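Local coordinates for protein probable benzoylformate decarboxylase (Rhodococcus jostii, PDB 7ORX) that belongs to the thiamine diphosphate-dependent enzyme family and binds thiamine diphosphate together with a sodium ion, at residues S61-L72 with S91-G100; P240-R248 with M390-F400. All blocks are in the same frame, centred on the assembly; numbering follows the deposited sequence.

Contact 1 (S61-L72 with S91-G100); sequences SLVTGEATLVNL and SHSPLVVTAG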
loop_
_atom_site.group_PDB
_atom_site.type_symbol
_atom_site.label_atom_id
_atom_site.label_comp_id
_atom_site.label_asym_id
_atom_site.label_seq_id
_atom_site.Cartn_x
_atom_site.Cartn_y
_atom_site.Cartn_z
ATOM N N SER C 61 12.772 4.728 -25.302
ATOM C CA SER C 61 12.631 3.296 -25.025
ATOM C C SER C 61 11.807 2.591 -26.103
ATOM O O SER C 61 12.153 1.487 -26.508
ATOM C CB SER C 61 12.039 3.108 -23.683
ATOM O OG SER C 61 11.533 1.782 -23.578
ATOM N N LEU C 62 10.713 3.190 -26.525
ATOM C CA LEU C 62 9.778 2.559 -27.488
ATOM C C LEU C 62 10.485 2.338 -28.824
ATOM O O LEU C 62 10.266 1.310 -29.466
ATOM C CB LEU C 62 8.550 3.458 -27.656
ATOM C CG LEU C 62 7.589 3.418 -26.478
ATOM C CD1 LEU C 62 6.671 4.629 -26.452
ATOM C CD2 LEU C 62 6.777 2.162 -26.541
ATOM N N VAL C 63 11.333 3.261 -29.226
ATOM C CA VAL C 63 11.981 3.131 -30.546
ATOM C C VAL C 63 13.039 2.040 -30.469
ATOM O O VAL C 63 13.072 1.216 -31.403
ATOM C CB VAL C 63 12.554 4.468 -31.008
ATOM C CG1 VAL C 63 13.420 4.267 -32.239
ATOM C CG2 VAL C 63 11.458 5.501 -31.247
ATOM N N THR C 64 13.835 2.025 -29.390
ATOM C CA THR C 64 15.022 1.147 -29.258
ATOM C C THR C 64 14.597 -0.254 -28.832
ATOM O O THR C 64 15.249 -1.200 -29.276
ATOM C CB THR C 64 16.029 1.700 -28.245
ATOM O OG1 THR C 64 15.382 1.771 -26.981
ATOM C CG2 THR C 64 16.553 3.080 -28.584
ATOM N N GLY C 65 13.567 -0.377 -27.988
ATOM C CA GLY C 65 13.179 -1.656 -27.391
ATOM C C GLY C 65 13.923 -1.890 -26.096
ATOM O O GLY C 65 13.491 -2.731 -25.330
ATOM N N GLU C 66 14.948 -1.104 -25.811
ATOM C CA GLU C 66 15.910 -1.347 -24.713
ATOM C C GLU C 66 15.415 -0.712 -23.414
ATOM O O GLU C 66 14.669 0.285 -23.500
ATOM C CB GLU C 66 17.254 -0.740 -25.090
ATOM C CG GLU C 66 17.888 -1.406 -26.298
ATOM C CD GLU C 66 19.083 -0.654 -26.854
ATOM O OE1 GLU C 66 19.163 0.620 -26.695
ATOM O OE2 GLU C 66 19.984 -1.368 -27.413
ATOM N N ALA C 67 15.846 -1.244 -22.263
ATOM C CA ALA C 67 15.620 -0.621 -20.940
ATOM C C ALA C 67 16.243 0.767 -20.962
ATOM O O ALA C 67 17.203 0.920 -21.686
ATOM C CB ALA C 67 16.235 -1.465 -19.855
ATOM N N THR C 68 15.732 1.738 -20.204
ATOM C CA THR C 68 16.214 3.149 -20.269
ATOM C C THR C 68 16.218 3.794 -18.896
ATOM O O THR C 68 15.260 3.590 -18.184
ATOM C CB THR C 68 15.317 3.958 -21.211
ATOM O OG1 THR C 68 15.446 3.318 -22.476
ATOM C CG2 THR C 68 15.682 5.420 -21.330
ATOM N N LEU C 69 17.237 4.572 -18.575
ATOM C CA LEU C 69 17.440 5.038 -17.183
ATOM C C LEU C 69 16.855 6.435 -17.022
ATOM O O LEU C 69 17.139 7.298 -17.827
ATOM C CB LEU C 69 18.943 5.027 -16.868
ATOM C CG LEU C 69 19.326 5.358 -15.427
ATOM C CD1 LEU C 69 18.695 4.392 -14.427
ATOM C CD2 LEU C 69 20.841 5.320 -15.283
ATOM N N VAL C 70 16.120 6.655 -15.959
ATOM C CA VAL C 70 15.584 7.992 -15.594
ATOM C C VAL C 70 16.127 8.328 -14.206
ATOM O O VAL C 70 16.242 7.398 -13.433
ATOM C CB VAL C 70 14.056 7.927 -15.600
ATOM C CG1 VAL C 70 13.448 9.220 -15.123
ATOM C CG2 VAL C 70 13.538 7.505 -16.965
ATOM N N ASN C 71 16.421 9.586 -13.892
ATOM C CA ASN C 71 16.899 9.982 -12.552
ATOM C C ASN C 71 16.120 11.218 -12.101
ATOM O O ASN C 71 16.267 12.304 -12.693
ATOM C CB ASN C 71 18.404 10.199 -12.566
ATOM C CG ASN C 71 18.966 10.568 -11.210
ATOM O OD1 ASN C 71 18.605 9.981 -10.190
ATOM N ND2 ASN C 71 19.853 11.547 -11.188
ATOM N N LEU C 72 15.321 11.098 -11.055
ATOM C CA LEU C 72 14.389 12.155 -10.621
ATOM C C LEU C 72 14.732 12.571 -9.199
ATOM O O LEU C 72 15.515 11.877 -8.533
ATOM C CB LEU C 72 12.976 11.579 -10.664
ATOM C CG LEU C 72 12.505 11.130 -12.036
ATOM C CD1 LEU C 72 11.160 10.407 -11.936
ATOM C CD2 LEU C 72 12.402 12.319 -12.978
ATOM N N SER C 91 2.117 0.557 -22.241
ATOM C CA SER C 91 2.995 0.420 -23.422
ATOM C C SER C 91 4.080 -0.634 -23.184
ATOM O O SER C 91 4.875 -0.868 -24.108
ATOM C CB SER C 91 3.573 1.747 -23.835
ATOM O OG SER C 91 4.531 2.260 -22.933
ATOM N N HIS C 92 4.096 -1.245 -21.986
ATOM C CA HIS C 92 5.074 -2.293 -21.590
ATOM C C HIS C 92 6.473 -1.754 -21.861
ATOM O O HIS C 92 7.257 -2.434 -22.585
ATOM C CB HIS C 92 4.805 -3.641 -22.307
ATOM C CG HIS C 92 3.499 -4.263 -21.946
ATOM N ND1 HIS C 92 3.107 -4.410 -20.643
ATOM C CD2 HIS C 92 2.550 -4.835 -22.711
ATOM C CE1 HIS C 92 1.923 -4.978 -20.617
ATOM N NE2 HIS C 92 1.561 -5.257 -21.878
ATOM N N SER C 93 6.746 -0.588 -21.293
ATOM C CA SER C 93 8.011 0.148 -21.475
ATOM C C SER C 93 8.941 -0.088 -20.295
ATOM O O SER C 93 8.576 0.213 -19.151
ATOM C CB SER C 93 7.738 1.602 -21.702
ATOM O OG SER C 93 7.749 1.844 -23.109
ATOM N N PRO C 94 10.134 -0.676 -20.540
ATOM C CA PRO C 94 11.077 -0.991 -19.476
ATOM C C PRO C 94 11.875 0.197 -18.957
ATOM O O PRO C 94 13.059 0.140 -18.989
ATOM C CB PRO C 94 12.002 -2.027 -20.136
ATOM C CG PRO C 94 11.961 -1.700 -21.585
ATOM C CD PRO C 94 10.564 -1.180 -21.847
ATOM N N LEU C 95 11.216 1.242 -18.472
ATOM C CA LEU C 95 11.887 2.379 -17.795
ATOM C C LEU C 95 12.399 1.913 -16.435
ATOM O O LEU C 95 11.625 1.324 -15.646
ATOM C CB LEU C 95 10.901 3.520 -17.556
ATOM C CG LEU C 95 10.219 4.085 -18.799
ATOM C CD1 LEU C 95 9.405 5.342 -18.429
ATOM C CD2 LEU C 95 11.238 4.429 -19.870
ATOM N N VAL C 96 13.635 2.256 -16.122
ATOM C CA VAL C 96 14.230 2.044 -14.780
ATOM C C VAL C 96 14.317 3.417 -14.120
ATOM O O VAL C 96 15.163 4.210 -14.517
ATOM C CB VAL C 96 15.603 1.412 -14.962
ATOM C CG1 VAL C 96 16.248 1.199 -13.621
ATOM C CG2 VAL C 96 15.509 0.144 -15.780
ATOM N N VAL C 97 13.435 3.725 -13.198
ATOM C CA VAL C 97 13.378 5.097 -12.649
ATOM C C VAL C 97 14.067 5.085 -11.293
ATOM O O VAL C 97 13.512 4.481 -10.386
ATOM C CB VAL C 97 11.914 5.514 -12.495
ATOM C CG1 VAL C 97 11.771 6.926 -11.954
ATOM C CG2 VAL C 97 11.156 5.328 -13.790
ATOM N N THR C 98 15.226 5.730 -11.163
ATOM C CA THR C 98 15.902 5.970 -9.866
ATOM C C THR C 98 15.542 7.372 -9.343
ATOM O O THR C 98 15.476 8.330 -10.120
ATOM C CB THR C 98 17.412 5.813 -10.009
ATOM O OG1 THR C 98 17.879 6.928 -10.763
ATOM C CG2 THR C 98 17.812 4.539 -10.724
ATOM N N ALA C 99 15.346 7.492 -8.039
ATOM C CA ALA C 99 15.070 8.772 -7.367
ATOM C C ALA C 99 16.112 8.979 -6.268
ATOM O O ALA C 99 16.411 8.040 -5.555
ATOM C CB ALA C 99 13.672 8.732 -6.812
ATOM N N GLY C 100 16.660 10.178 -6.152
ATOM C CA GLY C 100 17.449 10.581 -4.983
ATOM C C GLY C 100 16.607 10.586 -3.717
ATOM O O GLY C 100 15.447 11.006 -3.730
#

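Contact 2 (P240-R248 with M390-F400); sequences PSRCPFPTR and MDLSHQGSYYF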
loop_
_atom_site.group_PDB
_atom_site.type_symbol
_atom_site.label_atom_id
_atom_site.label_comp_id
_atom_site.label_asym_id
_atom_site.label_seq_id
_atom_site.Cartn_x
_atom_site.Cartn_y
_atom_site.Cartn_z
ATOM N N PRO C 240 -5.385 1.848 -30.030
ATOM C CA PRO C 240 -4.013 1.488 -30.342
ATOM C C PRO C 240 -3.011 2.562 -29.930
ATOM O O PRO C 240 -3.270 3.748 -30.028
ATOM C CB PRO C 240 -4.033 1.380 -31.868
ATOM C CG PRO C 240 -5.066 2.379 -32.295
ATOM C CD PRO C 240 -6.130 2.308 -31.225
ATOM N N SER C 241 -1.855 2.129 -29.515
ATOM C CA SER C 241 -0.695 2.950 -29.118
ATOM C C SER C 241 0.412 2.710 -30.142
ATOM O O SER C 241 1.334 3.486 -30.112
ATOM C CB SER C 241 -0.275 2.530 -27.715
ATOM O OG SER C 241 -0.282 1.091 -27.616
ATOM N N ARG C 242 0.355 1.622 -30.939
ATOM C CA ARG C 242 1.363 1.346 -31.990
ATOM C C ARG C 242 0.651 0.842 -33.238
ATOM O O ARG C 242 -0.517 0.487 -33.157
ATOM C CB ARG C 242 2.387 0.338 -31.495
ATOM C CG ARG C 242 3.055 0.764 -30.188
ATOM C CD ARG C 242 4.081 -0.263 -29.710
ATOM N NE ARG C 242 5.227 -0.324 -30.601
ATOM C CZ ARG C 242 6.469 -0.531 -30.230
ATOM N NH1 ARG C 242 6.753 -0.704 -28.953
ATOM N NH2 ARG C 242 7.437 -0.539 -31.133
ATOM N N CYS C 243 1.328 0.823 -34.362
ATOM C CA CYS C 243 0.768 0.276 -35.602
ATOM C C CYS C 243 1.494 -1.023 -35.929
ATOM O O CYS C 243 2.682 -1.017 -36.229
ATOM C CB CYS C 243 0.941 1.240 -36.759
ATOM S SG CYS C 243 0.340 0.514 -38.303
ATOM N N PRO C 244 0.821 -2.169 -35.800
ATOM C CA PRO C 244 1.459 -3.460 -35.991
ATOM C C PRO C 244 1.410 -4.053 -37.398
ATOM O O PRO C 244 1.773 -5.215 -37.592
ATOM C CB PRO C 244 0.616 -4.345 -35.068
ATOM C CG PRO C 244 -0.760 -3.760 -35.211
ATOM C CD PRO C 244 -0.516 -2.275 -35.230
ATOM N N PHE C 245 0.977 -3.279 -38.374
ATOM C CA PHE C 245 0.731 -3.848 -39.723
ATOM C C PHE C 245 0.802 -2.753 -40.767
ATOM O O PHE C 245 0.419 -1.627 -40.480
ATOM C CB PHE C 245 -0.666 -4.453 -39.726
ATOM C CG PHE C 245 -0.899 -5.475 -40.788
ATOM C CD1 PHE C 245 -0.429 -6.763 -40.629
ATOM C CD2 PHE C 245 -1.650 -5.165 -41.899
ATOM C CE1 PHE C 245 -0.662 -7.725 -41.593
ATOM C CE2 PHE C 245 -1.897 -6.136 -42.864
ATOM C CZ PHE C 245 -1.387 -7.414 -42.720
ATOM N N PRO C 246 1.243 -3.049 -42.004
ATOM C CA PRO C 246 1.231 -2.037 -43.068
ATOM C C PRO C 246 -0.210 -1.558 -43.354
ATOM O O PRO C 246 -1.043 -2.370 -43.606
ATOM C CB PRO C 246 1.864 -2.752 -44.279
ATOM C CG PRO C 246 2.398 -4.080 -43.806
ATOM C CD PRO C 246 1.766 -4.345 -42.446
ATOM N N THR C 247 -0.487 -0.259 -43.299
ATOM C CA THR C 247 -1.866 0.296 -43.486
ATOM C C THR C 247 -2.329 0.261 -44.942
ATOM O O THR C 247 -3.495 0.604 -45.141
ATOM C CB THR C 247 -2.013 1.741 -42.997
ATOM O OG1 THR C 247 -1.276 2.623 -43.846
ATOM C CG2 THR C 247 -1.596 1.870 -41.544
ATOM N N ARG C 248 -1.479 -0.101 -45.908
ATOM C CA ARG C 248 -1.935 -0.176 -47.333
ATOM C C ARG C 248 -1.770 -1.623 -47.828
ATOM O O ARG C 248 -1.761 -1.887 -49.015
ATOM C CB ARG C 248 -1.240 0.852 -48.238
ATOM C CG ARG C 248 -1.348 2.288 -47.751
ATOM C CD ARG C 248 -2.788 2.775 -47.668
ATOM N NE ARG C 248 -3.367 2.981 -49.012
ATOM C CZ ARG C 248 -4.682 3.005 -49.261
ATOM N NH1 ARG C 248 -5.548 2.874 -48.270
ATOM N NH2 ARG C 248 -5.145 3.159 -50.488
ATOM N N MET C 390 -3.267 7.724 -43.772
ATOM C CA MET C 390 -1.795 7.571 -43.625
ATOM C C MET C 390 -1.306 6.275 -44.253
ATOM O O MET C 390 -2.093 5.296 -44.240
ATOM C CB MET C 390 -1.408 7.619 -42.151
ATOM C CG MET C 390 -1.621 9.004 -41.574
ATOM S SD MET C 390 -0.533 10.188 -42.348
ATOM C CE MET C 390 0.817 10.127 -41.186
ATOM N N ASP C 391 -0.066 6.302 -44.783
ATOM C CA ASP C 391 0.616 5.131 -45.424
ATOM C C ASP C 391 1.844 4.759 -44.592
ATOM O O ASP C 391 2.953 5.136 -44.959
ATOM C CB ASP C 391 0.998 5.372 -46.892
ATOM C CG ASP C 391 1.641 4.198 -47.633
ATOM O OD1 ASP C 391 1.818 3.110 -47.028
ATOM O OD2 ASP C 391 1.977 4.385 -48.826
ATOM N N LEU C 392 1.616 3.991 -43.541
ATOM C CA LEU C 392 2.643 3.458 -42.601
ATOM C C LEU C 392 3.036 2.064 -43.063
ATOM O O LEU C 392 2.135 1.257 -43.253
ATOM C CB LEU C 392 2.007 3.393 -41.213
ATOM C CG LEU C 392 1.934 4.690 -40.414
ATOM C CD1 LEU C 392 1.814 5.888 -41.297
ATOM C CD2 LEU C 392 0.772 4.663 -39.444
ATOM N N SER C 393 4.315 1.761 -43.241
ATOM C CA SER C 393 4.710 0.444 -43.822
ATOM C C SER C 393 5.951 -0.173 -43.170
ATOM O O SER C 393 6.421 -1.167 -43.698
ATOM C CB SER C 393 4.886 0.568 -45.323
ATOM O OG SER C 393 5.992 1.387 -45.645
ATOM N N HIS C 394 6.518 0.468 -42.154
ATOM C CA HIS C 394 7.765 0.084 -41.450
ATOM C C HIS C 394 7.446 -0.157 -39.983
ATOM O O HIS C 394 6.516 0.532 -39.443
ATOM C CB HIS C 394 8.888 1.136 -41.574
ATOM C CG HIS C 394 9.509 1.176 -42.935
ATOM N ND1 HIS C 394 8.902 1.845 -43.992
ATOM C CD2 HIS C 394 10.662 0.659 -43.427
ATOM C CE1 HIS C 394 9.646 1.732 -45.075
ATOM N NE2 HIS C 394 10.733 0.995 -44.755
ATOM N N GLN C 395 8.182 -1.087 -39.353
ATOM C CA GLN C 395 8.140 -1.270 -37.883
ATOM C C GLN C 395 8.249 0.118 -37.230
ATOM O O GLN C 395 8.957 0.986 -37.747
ATOM C CB GLN C 395 9.285 -2.204 -37.474
ATOM C CG GLN C 395 9.278 -2.623 -36.026
ATOM C CD GLN C 395 9.777 -1.555 -35.087
ATOM O OE1 GLN C 395 9.388 -1.555 -33.915
ATOM N NE2 GLN C 395 10.633 -0.653 -35.566
ATOM N N GLY C 396 7.578 0.332 -36.120
ATOM C CA GLY C 396 7.836 1.501 -35.273
ATOM C C GLY C 396 7.464 2.809 -35.955
ATOM O O GLY C 396 8.154 3.788 -35.677
ATOM N N SER C 397 6.358 2.841 -36.704
ATOM C CA SER C 397 5.915 4.026 -37.470
ATOM C C SER C 397 4.860 4.866 -36.744
ATOM O O SER C 397 4.648 6.005 -37.201
ATOM C CB SER C 397 5.420 3.624 -38.807
ATOM O OG SER C 397 6.486 3.089 -39.567
ATOM N N TYR C 398 4.250 4.371 -35.667
ATOM C CA TYR C 398 3.158 5.047 -34.921
ATOM C C TYR C 398 3.301 4.768 -33.415
ATOM O O TYR C 398 3.443 3.611 -33.032
ATOM C CB TYR C 398 1.800 4.556 -35.427
ATOM C CG TYR C 398 0.601 5.239 -34.818
ATOM C CD1 TYR C 398 0.141 6.428 -35.331
ATOM C CD2 TYR C 398 -0.077 4.720 -33.730
ATOM C CE1 TYR C 398 -0.944 7.082 -34.790
ATOM C CE2 TYR C 398 -1.170 5.369 -33.164
ATOM C CZ TYR C 398 -1.605 6.553 -33.711
ATOM O OH TYR C 398 -2.663 7.238 -33.192
ATOM N N TYR C 399 3.244 5.825 -32.615
ATOM C CA TYR C 399 3.120 5.786 -31.141
ATOM C C TYR C 399 2.011 6.768 -30.739
ATOM O O TYR C 399 1.958 7.851 -31.232
ATOM C CB TYR C 399 4.454 6.099 -30.452
ATOM C CG TYR C 399 5.542 5.176 -30.900
ATOM C CD1 TYR C 399 5.666 3.921 -30.379
ATOM C CD2 TYR C 399 6.404 5.523 -31.909
ATOM C CE1 TYR C 399 6.641 3.031 -30.808
ATOM C CE2 TYR C 399 7.377 4.652 -32.372
ATOM C CZ TYR C 399 7.502 3.408 -31.806
ATOM O OH TYR C 399 8.467 2.616 -32.295
ATOM N N PHE C 400 1.146 6.338 -29.826
ATOM C CA PHE C 400 0.055 7.123 -29.206
ATOM C C PHE C 400 0.043 6.726 -27.725
ATOM O O PHE C 400 0.267 5.581 -27.390
ATOM C CB PHE C 400 -1.250 6.832 -29.965
ATOM C CG PHE C 400 -2.468 7.509 -29.405
ATOM C CD1 PHE C 400 -3.048 7.090 -28.239
ATOM C CD2 PHE C 400 -3.022 8.610 -30.030
ATOM C CE1 PHE C 400 -4.160 7.737 -27.715
ATOM C CE2 PHE C 400 -4.121 9.273 -29.500
ATOM C CZ PHE C 400 -4.676 8.848 -28.326
#

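Contact 1 (S61-L72 with S91-G100)
The carbonyl oxygen of V70 faces T98 twice over: it accepts the backbone N of T98 at 3.0 Å, and the hydroxyl OG1 of T98 lies 3.2 Å from it and just as near N71 OD1, so its single proton could go to either. This is the middle of a parallel pairing between strands 68-73 and 95-101, interior neighbours in the beta sheet of the N-terminal thiamine diphosphate-binding domain, and the two helices that join them make the unit a beta-alpha-beta crossover. The bonds alternate as parallel strands require. V96, T98 and G100 donate to T68, V70 and L72, while V96 O accepts from V70 N, and T98 O from L72 N at 2.9 Å. Bonding to F24 beyond L69 and N71, and to V157 and V159 beyond L95 and V97, carries the sheet onward.

The side chains sort onto two faces. On one, L69 turns its CG anti to the backbone N (chi1 -175°), which brings CD1 to 3.8 Å from the methyl CG2 of T98, and within range of V96 CG1 as well. On the other, V97 sends CG1 to CD1 of L72, 3.5 Å away, close to the layer of helix 50-64 that V70 and L95 also touch.

At the start of the strands the pairing loosens: T68 N makes only a weak bond to P94 O, just ahead of strand 95-101, and the chain leaves its helix at G65 with positive phi. Here L62 lays CD2 against S93 OG at 3.6 Å, a hydroxyl whose hydrogen bond goes to D58 OD1 in the same helix. The ring of P94 touches A67 CA with its CG and, at another atom, the last helical turn: CD is 3.6 Å from S61 OG.

Contact 2 (P240-R248 with M390-F400)
Segments 240-248 and 390-400 run in opposite senses and are tied at both ends by backbone bonds, F400 N to S241 O at 2.9 Å and T247 N to L392 O at 3.0 Å, with the carbonyl of Y398 meeting the CA-H of R242. A loop of the central domain thus lies along the approach to, and the residues of, edge strand 398-399 in the sheet of the C-terminal thiamine diphosphate-binding domain, a plain case of domains joined through main chain.

One side chain works as part of the backbone pattern. T247 places OG1 between its own backbone N and carbonyl carbon (chi1 69°), and from there the hydroxyl donates to M390 O at 2.8 Å while accepting L392 N at 3.2 Å. Its methyl CG2 rests against CB of L392.

At the other end the chemistry is cationic and aromatic. Y399 brings an edge atom, CE1, over one face of the R242 guanidinium, 3.5 Å above its plane, with the two planes 59° apart, so this is no parallel stack. Q395 OE1 approaches the guanidinium edge near NH2, at 3.5 Å. The charge itself is met by D215, whose OD2 forms a salt bridge with R242 NE and whose OD1 takes the backbone N of G396. Between the ends, C243 CB packs on CB of Y398, whose ring continues toward F386 and W387. R248 meets D391 OD1 with its aliphatic CG, 3.3 Å away, while its NH2 bonds G344 O and the guanidinium makes a cation-pi contact with F346.

Such chemistry implies a seam fixed chiefly by main-chain carbonyls and one threonine; the buried R242 is probably kept charged by D215, which holds both sides of the seam.

Set beside each other, the contacts illustrate how chemistry can differ with place in a fold. Contact 1 lies almost wholly buried inside one domain, where neighbouring strands share regular bonds and aliphatic faces. Contact 2 is only partly buried and joins two domains through a loop on one side and a loop ending in a short strand on the other; a threonine hydroxyl, an arginine and aromatic rings do much of the work. No secondary-structure element is common to both. Their centres are about 22 Å apart, yet their margins touch: L62 CD2 lies 3.7 Å from R242 NH1, and L62 O is 3.6 Å from Y399 OH. The side chains of L72 in contact 1 and F400 in contact 2 each lie about 8 Å from a bound thiamine diphosphate.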